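Local coordinates for oxysterol-binding protein homolog 1 (Saccharomyces cerevisiae, PDB 5H28), which carries lipids, sterols among them, between membranes through the cytosol, and is represented here by its ankyrin-repeat domain, which targets it to the nucleus-vacuole junction by binding NVJ1, at residues Leu32-Pro35 with Asn36-Gln39; Ser141-Val144 with Ala145-Gln149; Lys196-Val199 with Ile200-Arg203. One frame throughout, in Å; residues are numbered along the deposited sequence.

Interaction 1: Leu32-Pro35 with Asn36-Gln39; sequences LDDP and NVQQ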
ATOM      1  N   LEU A  32      -2.134 -15.483  25.895  1.00 23.70           N
ATOM      2  CA  LEU A  32      -2.151 -14.484  24.834  1.00 23.18           C
ATOM      3  C   LEU A  32      -1.834 -13.084  25.352  1.00 23.06           C
ATOM      4  O   LEU A  32      -1.425 -12.214  24.581  1.00 22.62           O
ATOM      5  CB  LEU A  32      -3.521 -14.471  24.149  1.00 23.58           C
ATOM      6  CG  LEU A  32      -3.698 -13.547  22.938  1.00 22.32           C
ATOM      7  CD1 LEU A  32      -2.863 -14.063  21.772  1.00 22.81           C
ATOM      8  CD2 LEU A  32      -5.169 -13.490  22.543  1.00 23.21           C
ATOM      9  N   ASP A  33      -2.012 -12.864  26.650  1.00 21.77           N
ATOM     10  CA  ASP A  33      -1.758 -11.546  27.217  1.00 20.67           C
ATOM     11  C   ASP A  33      -0.367 -11.350  27.810  1.00 19.87           C
ATOM     12  O   ASP A  33      -0.130 -10.391  28.542  1.00 19.59           O
ATOM     13  CB  ASP A  33      -2.833 -11.203  28.260  1.00 21.46           C
ATOM     14  CG  ASP A  33      -2.832 -12.149  29.444  1.00 21.28           C
ATOM     15  OD1 ASP A  33      -2.653 -13.368  29.242  1.00 21.01           O
ATOM     16  OD2 ASP A  33      -3.031 -11.671  30.581  1.00 23.29           O
ATOM     17  N   ASP A  34       0.555 -12.256  27.499  1.00 18.93           N
ATOM     18  CA  ASP A  34       1.919 -12.118  27.995  1.00 18.60           C
ATOM     19  C   ASP A  34       2.669 -11.260  26.979  1.00 17.68           C
ATOM     20  O   ASP A  34       2.761 -11.617  25.806  1.00 15.77           O
ATOM     21  CB  ASP A  34       2.597 -13.485  28.125  1.00 20.79           C
ATOM     22  CG  ASP A  34       3.994 -13.387  28.710  1.00 24.40           C
ATOM     23  OD1 ASP A  34       4.852 -12.716  28.100  1.00 26.61           O
ATOM     24  OD2 ASP A  34       4.236 -13.981  29.782  1.00 26.94           O
ATOM     25  N   PRO A  35       3.210 -10.114  27.419  1.00 16.40           N
ATOM     26  CA  PRO A  35       3.949  -9.202  26.540  1.00 15.68           C
ATOM     27  C   PRO A  35       5.084  -9.858  25.756  1.00 14.97           C
ATOM     28  O   PRO A  35       5.240  -9.619  24.559  1.00 13.12           O
ATOM     29  CB  PRO A  35       4.465  -8.136  27.503  1.00 18.04           C
ATOM     30  CG  PRO A  35       3.430  -8.122  28.577  1.00 18.16           C
ATOM     31  CD  PRO A  35       3.165  -9.588  28.795  1.00 17.66           C
ATOM     32  N   ASN A  36       5.879 -10.676  26.437  1.00 15.80           N
ATOM     33  CA  ASN A  36       6.999 -11.348  25.789  1.00 15.24           C
ATOM     34  C   ASN A  36       6.514 -12.297  24.710  1.00 14.74           C
ATOM     35  O   ASN A  36       7.101 -12.368  23.629  1.00 14.09           O
ATOM     36  CB  ASN A  36       7.831 -12.111  26.818  1.00 18.02           C
ATOM     37  CG  ASN A  36       8.432 -11.198  27.863  1.00 20.08           C
ATOM     38  OD1 ASN A  36       8.995 -10.153  27.537  1.00 20.99           O
ATOM     39  ND2 ASN A  36       8.323 -11.589  29.126  1.00 21.51           N
ATOM     40  N   VAL A  37       5.447 -13.029  25.007  1.00 12.22           N
ATOM     41  CA  VAL A  37       4.872 -13.962  24.049  1.00 11.59           C
ATOM     42  C   VAL A  37       4.448 -13.202  22.798  1.00 11.24           C
ATOM     43  O   VAL A  37       4.764 -13.603  21.681  1.00 10.47           O
ATOM     44  CB  VAL A  37       3.651 -14.692  24.656  1.00 11.46           C
ATOM     45  CG1 VAL A  37       2.869 -15.422  23.571  1.00 14.26           C
ATOM     46  CG2 VAL A  37       4.127 -15.682  25.716  1.00 15.04           C
ATOM     47  N   GLN A  38       3.740 -12.096  22.996  1.00 10.13           N
ATOM     48  CA  GLN A  38       3.280 -11.275  21.884  1.00 10.66           C
ATOM     49  C   GLN A  38       4.437 -10.703  21.071  1.00  8.76           C
ATOM     50  O   GLN A  38       4.434 -10.763  19.846  1.00  8.14           O
ATOM     51  CB  GLN A  38       2.417 -10.122  22.402  1.00 12.65           C
ATOM     52  CG  GLN A  38       1.051 -10.533  22.918  1.00 16.26           C
ATOM     53  CD  GLN A  38       0.138 -11.013  21.813  1.00 20.03           C
ATOM     54  OE1 GLN A  38      -0.054 -10.323  20.812  1.00 22.83           O
ATOM     55  NE2 GLN A  38      -0.435 -12.197  21.987  1.00 24.11           N
ATOM     56  N   GLN A  39       5.430 -10.152  21.758  1.00  9.76           N
ATOM     57  CA  GLN A  39       6.566  -9.554  21.079  1.00 10.92           C
ATOM     58  C   GLN A  39       7.350 -10.532  20.213  1.00 10.59           C
ATOM     59  O   GLN A  39       7.779 -10.180  19.114  1.00  9.72           O
ATOM     60  CB  GLN A  39       7.481  -8.882  22.099  1.00 13.74           C
ATOM     61  CG  GLN A  39       6.851  -7.635  22.701  1.00 17.69           C
ATOM     62  CD  GLN A  39       7.646  -7.064  23.851  1.00 20.63           C
ATOM     63  OE1 GLN A  39       8.842  -6.814  23.730  1.00 23.76           O
ATOM     64  NE2 GLN A  39       6.978  -6.839  24.976  1.00 21.95           N
TER

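Interaction 2: Ser141-Val144 with Ala145-Gln149; sequences STYV and AETAQ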
ATOM      1  N   SER A 141       6.935  -3.202 -11.188  1.00  8.17           N
ATOM      2  CA  SER A 141       6.458  -2.505 -12.379  1.00  8.77           C
ATOM      3  C   SER A 141       5.144  -3.099 -12.871  1.00  8.34           C
ATOM      4  O   SER A 141       4.252  -2.369 -13.311  1.00  8.19           O
ATOM      5  CB  SER A 141       7.518  -2.528 -13.491  1.00 10.57           C
ATOM      6  OG  SER A 141       7.792  -3.840 -13.946  1.00 16.62           O
ATOM      7  N   THR A 142       5.013  -4.417 -12.773  1.00  8.99           N
ATOM      8  CA  THR A 142       3.789  -5.079 -13.199  1.00  8.95           C
ATOM      9  C   THR A 142       2.646  -4.655 -12.284  1.00  9.09           C
ATOM     10  O   THR A 142       1.552  -4.324 -12.751  1.00  8.77           O
ATOM     11  CB  THR A 142       3.945  -6.615 -13.164  1.00 10.81           C
ATOM     12  OG1 THR A 142       4.927  -7.013 -14.131  1.00 13.23           O
ATOM     13  CG2 THR A 142       2.627  -7.296 -13.487  1.00 12.05           C
ATOM     14  N   TYR A 143       2.902  -4.648 -10.980  1.00  7.58           N
ATOM     15  CA  TYR A 143       1.882  -4.252 -10.016  1.00  7.25           C
ATOM     16  C   TYR A 143       1.455  -2.801 -10.237  1.00  7.12           C
ATOM     17  O   TYR A 143       0.273  -2.473 -10.147  1.00  8.13           O
ATOM     18  CB  TYR A 143       2.396  -4.406  -8.582  1.00  8.33           C
ATOM     19  CG  TYR A 143       1.406  -3.910  -7.555  1.00  8.38           C
ATOM     20  CD1 TYR A 143       0.287  -4.669  -7.214  1.00  7.37           C
ATOM     21  CD2 TYR A 143       1.559  -2.659  -6.963  1.00  7.12           C
ATOM     22  CE1 TYR A 143      -0.655  -4.192  -6.311  1.00  9.72           C
ATOM     23  CE2 TYR A 143       0.622  -2.170  -6.059  1.00  6.26           C
ATOM     24  CZ  TYR A 143      -0.484  -2.944  -5.738  1.00  7.27           C
ATOM     25  OH  TYR A 143      -1.421  -2.470  -4.850  1.00 10.27           O
ATOM     26  N   VAL A 144       2.421  -1.930 -10.508  1.00  6.63           N
ATOM     27  CA  VAL A 144       2.123  -0.524 -10.740  1.00  7.47           C
ATOM     28  C   VAL A 144       1.198  -0.362 -11.945  1.00  7.59           C
ATOM     29  O   VAL A 144       0.224   0.391 -11.891  1.00  7.10           O
ATOM     30  CB  VAL A 144       3.426   0.286 -10.956  1.00  8.14           C
ATOM     31  CG1 VAL A 144       3.104   1.687 -11.462  1.00  9.29           C
ATOM     32  CG2 VAL A 144       4.195   0.372  -9.644  1.00  9.31           C
ATOM     33  N   ALA A 145       1.495  -1.078 -13.025  1.00  8.17           N
ATOM     34  CA  ALA A 145       0.671  -0.991 -14.225  1.00  8.59           C
ATOM     35  C   ALA A 145      -0.731  -1.538 -13.973  1.00  8.11           C
ATOM     36  O   ALA A 145      -1.723  -0.941 -14.393  1.00  7.39           O
ATOM     37  CB  ALA A 145       1.332  -1.745 -15.379  1.00  9.55           C
ATOM     38  N   GLU A 146      -0.821  -2.668 -13.281  1.00  6.79           N
ATOM     39  CA  GLU A 146      -2.127  -3.256 -13.003  1.00  7.53           C
ATOM     40  C   GLU A 146      -2.956  -2.390 -12.059  1.00  7.68           C
ATOM     41  O   GLU A 146      -4.175  -2.314 -12.192  1.00  7.52           O
ATOM     42  CB  GLU A 146      -1.968  -4.669 -12.440  1.00 10.87           C
ATOM     43  CG  GLU A 146      -1.442  -5.655 -13.476  1.00 15.97           C
ATOM     44  CD  GLU A 146      -1.320  -7.069 -12.946  1.00 21.62           C
ATOM     45  OE1 GLU A 146      -1.033  -7.979 -13.751  1.00 24.92           O
ATOM     46  OE2 GLU A 146      -1.506  -7.271 -11.727  1.00 26.69           O
ATOM     47  N   THR A 147      -2.294  -1.726 -11.118  1.00  6.43           N
ATOM     48  CA  THR A 147      -2.993  -0.861 -10.175  1.00  6.50           C
ATOM     49  C   THR A 147      -3.475   0.416 -10.867  1.00  6.70           C
ATOM     50  O   THR A 147      -4.530   0.952 -10.528  1.00  7.94           O
ATOM     51  CB  THR A 147      -2.083  -0.535  -8.974  1.00  7.23           C
ATOM     52  OG1 THR A 147      -1.893  -1.730  -8.206  1.00  7.49           O
ATOM     53  CG2 THR A 147      -2.705   0.536  -8.083  1.00  8.75           C
ATOM     54  N   ALA A 148      -2.712   0.901 -11.842  1.00  6.77           N
ATOM     55  CA  ALA A 148      -3.126   2.089 -12.577  1.00  5.79           C
ATOM     56  C   ALA A 148      -4.425   1.724 -13.295  1.00  5.57           C
ATOM     57  O   ALA A 148      -5.366   2.518 -13.360  1.00  5.48           O
ATOM     58  CB  ALA A 148      -2.056   2.492 -13.582  1.00  7.88           C
ATOM     59  N   GLN A 149      -4.458   0.511 -13.838  1.00  6.08           N
ATOM     60  CA  GLN A 149      -5.634   0.013 -14.528  1.00  6.74           C
ATOM     61  C   GLN A 149      -6.788  -0.114 -13.533  1.00  6.79           C
ATOM     62  O   GLN A 149      -7.907   0.305 -13.821  1.00  5.47           O
ATOM     63  CB  GLN A 149      -5.334  -1.351 -15.156  1.00  9.62           C
ATOM     64  CG  GLN A 149      -6.548  -2.044 -15.752  1.00 14.94           C
ATOM     65  CD  GLN A 149      -6.347  -2.411 -17.206  1.00 20.84           C
ATOM     66  OE1 GLN A 149      -5.504  -3.244 -17.539  1.00 24.42           O
ATOM     67  NE2 GLN A 149      -7.121  -1.785 -18.086  1.00 20.51           N
TER
HETATM   68  O   HOH W   1      -4.195  -1.944  -6.088  1.00 12.66           O

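Interaction 3: Lys196-Val199 with Ile200-Arg203; sequences KRDV and IMCR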
ATOM      1  N   LYS A 196     -15.316  16.316 -17.275  1.00  7.86           N
ATOM      2  CA  LYS A 196     -16.543  15.520 -17.273  1.00  8.44           C
ATOM      3  C   LYS A 196     -17.655  16.286 -16.551  1.00  9.31           C
ATOM      4  O   LYS A 196     -18.839  15.998 -16.730  1.00 10.04           O
ATOM      5  CB  LYS A 196     -16.298  14.172 -16.578  1.00  9.24           C
ATOM      6  CG  LYS A 196     -17.348  13.091 -16.855  1.00  8.18           C
ATOM      7  CD  LYS A 196     -16.960  11.774 -16.184  1.00 10.96           C
ATOM      8  CE  LYS A 196     -17.815  10.603 -16.667  1.00 12.72           C
ATOM      9  NZ  LYS A 196     -19.256  10.764 -16.335  1.00 14.39           N
ATOM     10  N   ARG A 197     -17.257  17.262 -15.736  1.00  8.52           N
ATOM     11  CA  ARG A 197     -18.180  18.094 -14.971  1.00  9.48           C
ATOM     12  C   ARG A 197     -18.904  17.321 -13.864  1.00  9.47           C
ATOM     13  O   ARG A 197     -20.029  17.654 -13.483  1.00  9.40           O
ATOM     14  CB  ARG A 197     -19.175  18.782 -15.918  1.00 11.16           C
ATOM     15  CG  ARG A 197     -18.479  19.725 -16.898  1.00 13.23           C
ATOM     16  CD  ARG A 197     -19.397  20.301 -17.969  1.00 16.49           C
ATOM     17  NE  ARG A 197     -20.330  21.304 -17.459  1.00 17.67           N
ATOM     18  CZ  ARG A 197     -21.622  21.083 -17.239  1.00 18.54           C
ATOM     19  NH1 ARG A 197     -22.391  22.058 -16.775  1.00 18.95           N
ATOM     20  NH2 ARG A 197     -22.145  19.890 -17.487  1.00 19.04           N
ATOM     21  N   ASP A 198     -18.238  16.287 -13.354  1.00  8.48           N
ATOM     22  CA  ASP A 198     -18.760  15.462 -12.263  1.00  8.54           C
ATOM     23  C   ASP A 198     -18.190  16.101 -10.999  1.00  8.20           C
ATOM     24  O   ASP A 198     -17.100  15.739 -10.552  1.00  8.39           O
ATOM     25  CB  ASP A 198     -18.248  14.024 -12.395  1.00  8.76           C
ATOM     26  CG  ASP A 198     -18.824  13.086 -11.340  1.00  8.28           C
ATOM     27  OD1 ASP A 198     -19.338  13.565 -10.306  1.00  9.98           O
ATOM     28  OD2 ASP A 198     -18.740  11.856 -11.540  1.00 11.09           O
ATOM     29  N   VAL A 199     -18.925  17.049 -10.430  1.00  8.17           N
ATOM     30  CA  VAL A 199     -18.454  17.759  -9.241  1.00  8.80           C
ATOM     31  C   VAL A 199     -18.272  16.880  -8.006  1.00 10.49           C
ATOM     32  O   VAL A 199     -17.318  17.067  -7.247  1.00  8.87           O
ATOM     33  CB  VAL A 199     -19.389  18.938  -8.892  1.00  9.22           C
ATOM     34  CG1 VAL A 199     -18.809  19.741  -7.736  1.00 11.04           C
ATOM     35  CG2 VAL A 199     -19.564  19.837 -10.110  1.00 11.57           C
ATOM     36  N   ILE A 200     -19.169  15.926  -7.795  1.00  8.90           N
ATOM     37  CA  ILE A 200     -19.045  15.046  -6.643  1.00 10.00           C
ATOM     38  C   ILE A 200     -17.727  14.278  -6.711  1.00  9.07           C
ATOM     39  O   ILE A 200     -17.013  14.177  -5.710  1.00  9.98           O
ATOM     40  CB  ILE A 200     -20.230  14.056  -6.554  1.00 10.86           C
ATOM     41  CG1 ILE A 200     -21.504  14.821  -6.186  1.00 14.67           C
ATOM     42  CG2 ILE A 200     -19.940  12.969  -5.522  1.00 13.70           C
ATOM     43  CD1 ILE A 200     -22.733  13.951  -6.071  1.00 17.35           C
ATOM     44  N   MET A 201     -17.392  13.747  -7.883  1.00  7.81           N
ATOM     45  CA  MET A 201     -16.138  13.015  -8.012  1.00  7.70           C
ATOM     46  C   MET A 201     -14.959  13.960  -7.802  1.00  7.34           C
ATOM     47  O   MET A 201     -13.966  13.587  -7.177  1.00  7.69           O
ATOM     48  CB  MET A 201     -16.023  12.346  -9.383  1.00  8.41           C
ATOM     49  CG  MET A 201     -14.708  11.584  -9.587  1.00  8.38           C
ATOM     50  SD  MET A 201     -14.427  10.255  -8.384  1.00 10.51           S
ATOM     51  CE  MET A 201     -15.471   8.986  -9.076  1.00  9.65           C
ATOM     52  N   CYS A 202     -15.060  15.179  -8.325  1.00  6.90           N
ATOM     53  CA  CYS A 202     -13.980  16.144  -8.143  1.00  7.41           C
ATOM     54  C   CYS A 202     -13.757  16.388  -6.650  1.00  8.29           C
ATOM     55  O   CYS A 202     -12.619  16.382  -6.184  1.00  8.93           O
ATOM     56  CB  CYS A 202     -14.301  17.468  -8.844  1.00  6.52           C
ATOM     57  SG  CYS A 202     -14.166  17.417 -10.647  1.00  8.51           S
ATOM     58  N   ARG A 203     -14.842  16.592  -5.904  1.00  9.60           N
ATOM     59  CA  ARG A 203     -14.745  16.825  -4.464  1.00  9.71           C
ATOM     60  C   ARG A 203     -14.094  15.631  -3.775  1.00  9.70           C
ATOM     61  O   ARG A 203     -13.238  15.799  -2.905  1.00  9.58           O
ATOM     62  CB  ARG A 203     -16.133  17.067  -3.861  1.00 10.62           C
ATOM     63  CG  ARG A 203     -16.794  18.369  -4.279  1.00 11.70           C
ATOM     64  CD  ARG A 203     -18.201  18.467  -3.695  1.00 13.38           C
ATOM     65  NE  ARG A 203     -18.922  19.644  -4.177  1.00 15.13           N
ATOM     66  CZ  ARG A 203     -18.661  20.892  -3.806  1.00 15.05           C
ATOM     67  NH1 ARG A 203     -17.692  21.141  -2.935  1.00 16.14           N
ATOM     68  NH2 ARG A 203     -19.359  21.896  -4.316  1.00 16.29           N
TER
HETATM   69  O   HOH W   2     -21.576  15.220  -9.583  1.00 14.10           O

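Interaction 1: Leu32-Pro35 with Asn36-Gln39
Asp34 reaches forward to Asn36 and Val37 as the N-cap of helix 35-42, the residue whose carboxylate takes up N-H groups that the first helical turn cannot satisfy from within. Its CG stands anti to the backbone N (chi1 -177°), which carries the carboxylate forward over the opening turn. Followed outward, Asp34 CB rests 3.6 Å from Val37 CG2, a nonpolar touch at the base of an otherwise polar side chain, and the two side chains run nearly at right angles. Asp34 CG also passes that methyl, at 3.8 Å. At the tip, Asp34 OD1 accepts from two amides. Val37 N lies 3.2 Å from Asp34 OD1 in a fairly straight bond (160°) that arrives from above the carboxylate plane; Asn36 N is nearer to the same oxygen but badly angled, a weak bond. One good bond and one weak one on the same oxygen are likely to restrict the carboxylate's rotation, and its negative charge probably suits the positive end of the helix dipole. Asp34 O meanwhile receives Gln38 N, 3.0 Å away, and Pro35 O receives Gln39 N; these bonds start the regular helical ladder. Val37 and Asn36 pack on Leu5 of helix 2-15, while the amide oxygen of Gln39 is held by Lys2. The Gln38 side chain, bent at chi2 (-69°), doubles back toward the preceding loop. There Gln38 NE2 makes a weak bond to Leu32 O at 2.8 Å and sits 3.1 Å from the methyl Leu32 CD1.

Interaction 2: Ser141-Val144 with Ala145-Gln149
Tyr143 lays one face of its ring against the hydroxyl of Thr147, one turn further along helix 130-156. Thr147 OG1 stands 3.1 Å above the ring plane, displaced toward the rim on the phenol side, so that the ring carbon nearest to it is Tyr143 CZ. The ring gets there because Tyr143 CG is anti to the backbone N (chi1 176°), swinging the aromatic group along the helix surface toward the following turn. Thr147 OG1 also lies 3.0 Å from Tyr143 O, the carbonyl that takes the backbone bond from Thr147 N at 2.8 Å. The threonine oxygen thus touches both the carbonyl and the ring of one residue. A water bridges the two hydroxyls: it donates to Tyr143 OH at 3.1 Å and is hydrogen-bonded to Thr147 OG1 at the same length. The phenol oxygen has a further partner in Asn172, and Arg171 makes a cation-pi contact with the ring. On another side of the helix, Thr142 and Glu146 run alongside each other, pointing the same way. The methyl Thr142 CG2 is 3.7 Å from Glu146 OE1, while the hydroxyl of Thr142 turns back to Val138 O. Beneath these side chains the regular i to i+4 ladder continues: Glu146 N bonds to Thr142 O at 2.9 Å, and Ala148 N to Val144 O at 3.0 Å. Within the all-helical domain, the side of helix 130-156 bearing Tyr143, Val144 and Thr147 faces the short helix 172-175, where Leu175 meets the first two and Asn172 the third, while Ala148 touches the loop at Asp182 and Pro183.

Interaction 3: Lys196-Val199 with Ile200-Arg203
Asp198 and Met201 meet at the start of helix 199-207, where the aspartate is the N-cap. With Asp198 CG anti to the backbone N (chi1 -176°), the carboxylate reaches beyond its own peptide to the first turn. Asp198 OD1 accepts from Met201 N at 3.1 Å, a nearly straight bond (166°) that descends on the oxygen from well above the carboxylate plane. The same oxygen accepts a hydrogen bond from a water, which in turn accepts from Ile200 N at 3.1 Å, so a second amide of the turn is served through solvent. Asp198 OD2 lies 3.5 Å from Met201 CB and forms a salt bridge with Arg158. With an alanine in place of Asp198, Met201 N is likely to lose its capping acceptor and Arg158 its carboxylate mate. Met201 projects its CG anti to the backbone N, then bends at chi2 and chi3 to bring its end among Phe160 and Leu163 of helix 160-167. Cys202 takes the other course: SG lies beside its backbone N (chi1 -74°), 3.4 Å from Asp198 O, while Cys202 N bonds to that carbonyl in its plane. Val199 and Arg203 lie side by side, pointing alike. The arginine, extended from CG to NE, runs alongside the valine, and Val199 CG1 lies 3.6 Å from Arg203 NE; the guanidinium continues to a salt bridge with Glu245 of helix 241-256. Just before the cap, Arg197 with its positive phi closes helix 189-196 in a Schellman motif. A helix ended and the next one capped within a few residues is consistent with the helix-turn-helix of an ankyrin repeat, here the predicted third one.

How the interactions relate
The three contacts follow one another along the chain without touching. Interactions 1 and 3 use the same device, an aspartate capping the first turn of a helix, yet their centres are about 49 Å apart on opposite sides of the chain's centre. Interaction 2 belongs instead to the middle of the long helix 130-156; its centre is about 39 Å from that of interaction 1 and 25 Å from that of interaction 3, with nearest atoms in the latter pair about 12 Å apart. Sterols and phospholipids bind in the OSBP-related domain, which this fragment lacks; all three are structural contacts in the ankyrin domain.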